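Side-chain contacts in putative acetamidase/formamidase (Yersinia enterocolitica subsp. palearctica serotype O:3, PDB 5UBU), which probably hydrolyses carbon-nitrogen bonds other than peptide bonds in linear amides: residues 193-198 with 227-232; 274-279 with 319-324. All blocks are in the same frame, centred on the assembly; numbering follows the deposited sequence.

Contact 1. Residues 193-198 with 227-232; sequences NMDVPD and DGEICG. With NA (sodium ion), chain H.
The carboxylates of Asp195 and Glu229 meet beside a sodium ion, Asp195 OD2 lying 2.5 Å from Glu229 OE1. Their planes are turned 81° against each other, and OE1 is the nearer of the two glutamate oxygens. Glu229 gets there by an extended chain, with CG anti to the backbone N (chi1 -167°) and no fold beyond it; the length of this side chain carries its carboxylate to the site.

Metal bonds dominate on the 193-198 side. Asn193 OD1 binds the sodium at 2.2 Å, and Asp195 grips it with both oxygens, OD1 at 2.3 Å and OD2 at 2.7 Å. Asp220 adds a further ligand and is shared with a second sodium, which His222 and Glu236 also hold. An amide suits Asn193, since its oxygen faces the ion while ND2 donates to Leu185 O.

Water joins the two segments indirectly: water 1 sits 2.9 Å from the sodium and lies 3.3 Å from Glu229 OE1, to which it appears to donate. Glu229 thus stands in the second shell of this ion.

A loose van der Waals approach sets Pro197 CG 4.3 Å from Asp227 OD1; the other oxygen of Asp227 accepts from Val309 N of the second subunit. In the backbone, Gly228 adopts a positive phi that glycine tolerates easily, and a type I turn from Glu229 to Gly232 follows.

The gathering of oxygen ligands from Asn193, Asp195 and Asp220, with Glu229 behind the water, is consistent with a site built to hold cations.

Contact 2. Residues 274-279 with 319-324; sequences EDATRI and YTVGAM
Val321 has CG1 anti to its own backbone N (chi1 177°), which spreads both methyls toward the helix: CG2 meets Ala276 CB at 3.7 Å, and CG1 lies 3.8 Å from Thr277 OG1. Thr277 turns its OG1 to the side of the backbone N (chi1 -47°), where the hydroxyl is hydrogen-bonded to Leu273 O one turn earlier. With that polar atom satisfied inside the helix, the threonine can lie against a valine, and its OG1 is also 3.7 Å from Val321 CG2.

Small size suits Ala276. Its methyl points at the strand and reaches Tyr319 O at 3.9 Å as well as the valine, so the backbones approach closely, the segment axes coming within 7.3 Å. On the far side of the helix Asp275 and Arg278 form a salt bridge, OD1 to NH1 at 2.8 Å, with the acceptor nearly in the guanidinium plane. Arg278 NE also donates to Gly128 O of the second subunit, and Asp275 OD2 is hydrogen-bonded to Thr135 OG1 of the third.

With the axis of residues 274-279 inclined 34° to that of strand segment 319-324, this is a helix packed on one face of a mixed, largely antiparallel sheet.

Strand 319-326 connects the two contacts, whose centres are 13 Å apart. Val321 of contact 2 points to the helix, whereas Thr320, the residue before it, points away from it and meets the loop of contact 1. There Met194 O lies 3.4 Å from Thr320 CB, and Val196 CG2 is 3.7 Å from Thr320 CG2. The sodium-binding loop 193-198 and helix 273-291 therefore pack on opposite faces of one strand. Only contact 1 holds a metal ligand: the nearest side-chain atom of Tyr319 in contact 2 is about 12 Å from a sodium ion, whereas that of Glu229 is about 4 Å from one. Both contacts also touch the second subunit.

Contact 1. Residues 193-198 with 227-232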
ATOM      1  N   ASN B 193      11.309  17.059   2.067  1.00 43.95           N
ATOM      2  CA  ASN B 193      10.116  17.575   1.394  1.00 44.65           C
ATOM      3  C   ASN B 193       8.853  16.974   2.022  1.00 44.52           C
ATOM      4  O   ASN B 193       8.159  16.148   1.419  1.00 44.15           O
ATOM      5  CB  ASN B 193      10.198  17.250  -0.105  1.00 45.34           C
ATOM      6  CG  ASN B 193       9.142  17.958  -0.926  1.00 46.15           C
ATOM      7  OD1 ASN B 193       8.634  19.003  -0.532  1.00 48.94           O
ATOM      8  ND2 ASN B 193       8.835  17.411  -2.093  1.00 46.16           N
HETATM    9  N   MSE B 194       8.561  17.415   3.239  1.00 44.99           N
HETATM   10  CA  MSE B 194       7.415  16.922   3.999  1.00 45.47           C
HETATM   11  C   MSE B 194       6.101  17.527   3.583  1.00 44.96           C
HETATM   12  O   MSE B 194       5.069  16.869   3.653  1.00 43.79           O
HETATM   13  CB  MSE B 194       7.631  17.241   5.476  1.00 46.82           C
HETATM   14  CG  MSE B 194       8.859  16.528   6.034  1.00 47.99           C
HETATM   15 SE   MSE B 194       9.218  17.127   7.870  1.00 51.25          SE
HETATM   16  CE  MSE B 194       9.808  18.970   7.519  1.00 50.70           C
ATOM     17  N   ASP B 195       6.126  18.787   3.164  1.00 45.14           N
ATOM     18  CA  ASP B 195       4.918  19.497   2.755  1.00 45.08           C
ATOM     19  C   ASP B 195       3.802  19.364   3.809  1.00 43.89           C
ATOM     20  O   ASP B 195       2.697  18.933   3.510  1.00 43.65           O
ATOM     21  CB  ASP B 195       4.438  19.014   1.381  1.00 45.77           C
ATOM     22  CG  ASP B 195       5.430  19.304   0.255  1.00 46.52           C
ATOM     23  OD1 ASP B 195       6.258  20.236   0.369  1.00 48.94           O
ATOM     24  OD2 ASP B 195       5.354  18.601  -0.776  1.00 46.55           O
ATOM     25  N   VAL B 196       4.132  19.713   5.049  1.00 43.08           N
ATOM     26  CA  VAL B 196       3.185  19.686   6.159  1.00 42.74           C
ATOM     27  C   VAL B 196       2.808  21.148   6.412  1.00 42.82           C
ATOM     28  O   VAL B 196       3.656  21.927   6.854  1.00 43.38           O
ATOM     29  CB  VAL B 196       3.806  19.050   7.426  1.00 42.41           C
ATOM     30  CG1 VAL B 196       2.879  19.205   8.628  1.00 42.57           C
ATOM     31  CG2 VAL B 196       4.116  17.583   7.183  1.00 41.75           C
ATOM     32  N   PRO B 197       1.542  21.527   6.138  1.00 42.75           N
ATOM     33  CA  PRO B 197       1.058  22.916   6.297  1.00 43.25           C
ATOM     34  C   PRO B 197       1.337  23.583   7.636  1.00 43.36           C
ATOM     35  O   PRO B 197       1.423  24.809   7.698  1.00 43.93           O
ATOM     36  CB  PRO B 197      -0.454  22.789   6.119  1.00 43.65           C
ATOM     37  CG  PRO B 197      -0.636  21.576   5.289  1.00 43.33           C
ATOM     38  CD  PRO B 197       0.475  20.635   5.646  1.00 42.68           C
ATOM     39  N   ASP B 198       1.475  22.785   8.688  1.00 42.89           N
ATOM     40  CA  ASP B 198       1.710  23.299  10.047  1.00 43.07           C
ATOM     41  C   ASP B 198       3.112  23.866  10.303  1.00 42.89           C
ATOM     42  O   ASP B 198       3.313  24.593  11.275  1.00 43.22           O
ATOM     43  CB  ASP B 198       1.430  22.184  11.048  1.00 42.72           C
ATOM     44  CG  ASP B 198       0.025  21.650  10.940  1.00 42.83           C
ATOM     45  OD1 ASP B 198      -0.914  22.292  11.439  1.00 43.67           O
ATOM     46  OD2 ASP B 198      -0.131  20.553  10.393  1.00 42.38           O
ATOM     47  N   ASP B 227      -4.451  19.562   2.480  1.00 42.33           N
ATOM     48  CA  ASP B 227      -3.995  18.311   3.060  1.00 41.72           C
ATOM     49  C   ASP B 227      -3.793  17.330   1.911  1.00 41.45           C
ATOM     50  O   ASP B 227      -4.732  17.016   1.178  1.00 41.62           O
ATOM     51  CB  ASP B 227      -5.017  17.768   4.066  1.00 42.04           C
ATOM     52  CG  ASP B 227      -5.214  18.684   5.272  1.00 42.64           C
ATOM     53  OD1 ASP B 227      -4.437  19.654   5.446  1.00 43.01           O
ATOM     54  OD2 ASP B 227      -6.148  18.422   6.065  1.00 43.02           O
ATOM     55  N   GLY B 228      -2.552  16.885   1.746  1.00 41.15           N
ATOM     56  CA  GLY B 228      -2.183  15.963   0.684  1.00 41.27           C
ATOM     57  C   GLY B 228      -1.512  16.613  -0.521  1.00 41.89           C
ATOM     58  O   GLY B 228      -0.841  15.916  -1.279  1.00 41.70           O
ATOM     59  N   GLU B 229      -1.697  17.933  -0.707  1.00 43.07           N
ATOM     60  CA  GLU B 229      -1.108  18.690  -1.835  1.00 43.37           C
ATOM     61  C   GLU B 229      -1.449  17.896  -3.101  1.00 43.45           C
ATOM     62  O   GLU B 229      -0.606  17.720  -3.996  1.00 43.56           O
ATOM     63  CB  GLU B 229       0.402  18.798  -1.615  1.00 43.21           C
ATOM     64  CG  GLU B 229       1.149  19.795  -2.488  1.00 44.09           C
ATOM     65  CD  GLU B 229       2.654  19.734  -2.269  1.00 44.16           C
ATOM     66  OE1 GLU B 229       3.156  18.639  -1.953  1.00 43.71           O
ATOM     67  OE2 GLU B 229       3.346  20.770  -2.442  1.00 45.56           O
ATOM     68  N   ILE B 230      -2.703  17.443  -3.165  1.00 43.35           N
ATOM     69  CA  ILE B 230      -3.135  16.539  -4.231  1.00 43.31           C
ATOM     70  C   ILE B 230      -2.778  16.747  -5.691  1.00 43.46           C
ATOM     71  O   ILE B 230      -2.548  15.732  -6.351  1.00 43.45           O
ATOM     72  CB  ILE B 230      -4.618  16.164  -4.214  1.00 43.90           C
ATOM     73  CG1 ILE B 230      -5.442  17.407  -4.015  1.00 44.96           C
ATOM     74  CG2 ILE B 230      -4.850  15.069  -3.220  1.00 43.57           C
ATOM     75  CD1 ILE B 230      -6.898  17.176  -4.310  1.00 45.99           C
ATOM     76  N   CYS B 231      -2.686  17.976  -6.220  1.00 43.68           N
ATOM     77  CA  CYS B 231      -2.335  18.114  -7.655  1.00 43.89           C
ATOM     78  C   CYS B 231      -0.834  17.998  -7.924  1.00 43.37           C
ATOM     79  O   CYS B 231      -0.418  17.973  -9.088  1.00 43.64           O
ATOM     80  CB  CYS B 231      -2.866  19.408  -8.259  1.00 44.98           C
ATOM     81  SG  CYS B 231      -1.911  20.885  -7.888  1.00 45.29           S
ATOM     82  N   GLY B 232      -0.031  17.934  -6.853  1.00 42.55           N
ATOM     83  CA  GLY B 232       1.423  17.818  -6.963  1.00 42.07           C
ATOM     84  C   GLY B 232       2.139  19.039  -6.429  1.00 42.20           C
ATOM     85  O   GLY B 232       3.263  18.929  -5.918  1.00 41.88           O
TER
HETATM   86 NA    NA H 402       7.236  20.338  -1.666  1.00 26.09          NA
HETATM   87  O   HOH W   1       5.946  18.697  -3.696  0.50 15.81           O

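Contact 2. Residues 274-279 with 319-324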
ATOM      1  N   GLU B 274      -0.396   4.106   4.938  1.00 32.39           N
ATOM      2  CA  GLU B 274      -0.638   3.527   6.272  1.00 32.64           C
ATOM      3  C   GLU B 274       0.649   3.499   7.108  1.00 32.23           C
ATOM      4  O   GLU B 274       0.622   3.728   8.320  1.00 32.15           O
ATOM      5  CB  GLU B 274      -1.009   2.029   6.275  1.00 33.42           C
ATOM      6  CG  GLU B 274      -2.083   1.463   5.406  1.00 34.53           C
ATOM      7  CD  GLU B 274      -1.647   1.149   3.993  1.00 35.02           C
ATOM      8  OE1 GLU B 274      -1.141   2.074   3.373  1.00 35.08           O
ATOM      9  OE2 GLU B 274      -1.911   0.013   3.493  1.00 35.47           O
ATOM     10  N   ASP B 275       1.758   3.137   6.465  1.00 32.47           N
ATOM     11  CA  ASP B 275       3.020   3.039   7.174  1.00 33.47           C
ATOM     12  C   ASP B 275       3.525   4.401   7.616  1.00 33.25           C
ATOM     13  O   ASP B 275       4.159   4.505   8.674  1.00 32.45           O
ATOM     14  CB  ASP B 275       4.067   2.256   6.366  1.00 34.87           C
ATOM     15  CG  ASP B 275       3.827   0.742   6.387  1.00 36.12           C
ATOM     16  OD1 ASP B 275       2.940   0.265   7.150  1.00 35.63           O
ATOM     17  OD2 ASP B 275       4.570   0.036   5.655  1.00 38.19           O
ATOM     18  N   ALA B 276       3.225   5.437   6.832  1.00 33.26           N
ATOM     19  CA  ALA B 276       3.625   6.785   7.212  1.00 33.16           C
ATOM     20  C   ALA B 276       2.877   7.145   8.489  1.00 33.26           C
ATOM     21  O   ALA B 276       3.450   7.726   9.426  1.00 34.25           O
ATOM     22  CB  ALA B 276       3.305   7.775   6.114  1.00 33.54           C
ATOM     23  N   THR B 277       1.596   6.772   8.524  1.00 32.75           N
ATOM     24  CA  THR B 277       0.741   7.042   9.679  1.00 32.43           C
ATOM     25  C   THR B 277       1.172   6.214  10.900  1.00 32.29           C
ATOM     26  O   THR B 277       1.144   6.709  12.015  1.00 33.47           O
ATOM     27  CB  THR B 277      -0.729   6.756   9.362  1.00 32.60           C
ATOM     28  OG1 THR B 277      -1.080   7.355   8.107  1.00 32.69           O
ATOM     29  CG2 THR B 277      -1.628   7.291  10.479  1.00 33.07           C
ATOM     30  N   ARG B 278       1.534   4.948  10.689  1.00 31.74           N
ATOM     31  CA  ARG B 278       2.010   4.081  11.788  1.00 31.34           C
ATOM     32  C   ARG B 278       3.245   4.657  12.446  1.00 31.04           C
ATOM     33  O   ARG B 278       3.332   4.722  13.671  1.00 30.89           O
ATOM     34  CB  ARG B 278       2.321   2.681  11.275  1.00 31.13           C
ATOM     35  CG  ARG B 278       1.092   1.828  11.110  1.00 31.26           C
ATOM     36  CD  ARG B 278       1.392   0.622  10.270  1.00 31.42           C
ATOM     37  NE  ARG B 278       0.253  -0.279  10.194  1.00 31.56           N
ATOM     38  CZ  ARG B 278       0.042  -1.156   9.218  1.00 31.97           C
ATOM     39  NH1 ARG B 278       0.842  -1.220   8.154  1.00 31.96           N
ATOM     40  NH2 ARG B 278      -1.028  -1.941   9.276  1.00 32.85           N
ATOM     41  N   ILE B 279       4.192   5.067  11.602  1.00 30.74           N
ATOM     42  CA  ILE B 279       5.444   5.685  12.035  1.00 30.65           C
ATOM     43  C   ILE B 279       5.179   6.901  12.925  1.00 30.88           C
ATOM     44  O   ILE B 279       5.771   7.030  13.995  1.00 30.65           O
ATOM     45  CB  ILE B 279       6.285   6.096  10.805  1.00 30.31           C
ATOM     46  CG1 ILE B 279       6.862   4.851  10.137  1.00 30.40           C
ATOM     47  CG2 ILE B 279       7.438   6.994  11.208  1.00 30.92           C
ATOM     48  CD1 ILE B 279       7.462   5.106   8.772  1.00 30.72           C
ATOM     49  N   TYR B 319       5.200   9.682   1.141  1.00 36.85           N
ATOM     50  CA  TYR B 319       4.125  10.497   1.670  1.00 36.33           C
ATOM     51  C   TYR B 319       4.481  10.878   3.092  1.00 34.88           C
ATOM     52  O   TYR B 319       5.269  10.203   3.728  1.00 34.68           O
ATOM     53  CB  TYR B 319       2.794   9.753   1.625  1.00 36.76           C
ATOM     54  CG  TYR B 319       2.495   9.096   0.293  1.00 37.63           C
ATOM     55  CD1 TYR B 319       2.672   9.788  -0.903  1.00 38.74           C
ATOM     56  CD2 TYR B 319       1.965   7.815   0.235  1.00 37.09           C
ATOM     57  CE1 TYR B 319       2.378   9.205  -2.115  1.00 39.68           C
ATOM     58  CE2 TYR B 319       1.671   7.225  -0.979  1.00 38.23           C
ATOM     59  CZ  TYR B 319       1.875   7.926  -2.150  1.00 39.33           C
ATOM     60  OH  TYR B 319       1.579   7.347  -3.354  1.00 40.66           O
ATOM     61  N   THR B 320       3.899  11.960   3.586  1.00 34.78           N
ATOM     62  CA  THR B 320       4.182  12.441   4.927  1.00 34.67           C
ATOM     63  C   THR B 320       2.898  12.680   5.713  1.00 34.53           C
ATOM     64  O   THR B 320       1.964  13.289   5.215  1.00 34.16           O
ATOM     65  CB  THR B 320       5.011  13.730   4.868  1.00 35.67           C
ATOM     66  OG1 THR B 320       6.222  13.481   4.141  1.00 35.53           O
ATOM     67  CG2 THR B 320       5.352  14.226   6.271  1.00 35.45           C
ATOM     68  N   VAL B 321       2.894  12.199   6.955  1.00 34.79           N
ATOM     69  CA  VAL B 321       1.753  12.280   7.855  1.00 35.14           C
ATOM     70  C   VAL B 321       2.207  12.738   9.235  1.00 35.36           C
ATOM     71  O   VAL B 321       3.247  12.299   9.721  1.00 35.61           O
ATOM     72  CB  VAL B 321       1.111  10.883   8.009  1.00 34.98           C
ATOM     73  CG1 VAL B 321      -0.044  10.918   9.009  1.00 35.74           C
ATOM     74  CG2 VAL B 321       0.644  10.349   6.656  1.00 35.26           C
ATOM     75  N   GLY B 322       1.415  13.597   9.866  1.00 35.80           N
ATOM     76  CA  GLY B 322       1.717  14.094  11.205  1.00 36.22           C
ATOM     77  C   GLY B 322       0.682  13.594  12.204  1.00 36.28           C
ATOM     78  O   GLY B 322      -0.511  13.737  11.966  1.00 37.42           O
ATOM     79  N   ALA B 323       1.130  12.987  13.303  1.00 35.93           N
ATOM     80  CA  ALA B 323       0.234  12.504  14.361  1.00 35.78           C
ATOM     81  C   ALA B 323       0.328  13.501  15.511  1.00 37.48           C
ATOM     82  O   ALA B 323       1.396  13.700  16.067  1.00 36.95           O
ATOM     83  CB  ALA B 323       0.642  11.115  14.820  1.00 35.28           C
HETATM   84  N   MSE B 324      -0.794  14.113  15.872  1.00 39.84           N
HETATM   85  CA  MSE B 324      -0.825  15.133  16.912  1.00 42.71           C
HETATM   86  C   MSE B 324      -1.548  14.817  18.173  1.00 42.56           C
HETATM   87  O   MSE B 324      -2.351  13.900  18.229  1.00 42.39           O
HETATM   88  CB  MSE B 324      -1.680  16.271  16.372  1.00 47.78           C
HETATM   89  CG  MSE B 324      -0.911  17.297  15.571  1.00 51.82           C
HETATM   90 SE   MSE B 324      -2.179  18.033  14.258  1.00 59.93          SE
HETATM   91  CE  MSE B 324      -3.165  19.353  15.345  1.00 60.17           C
TER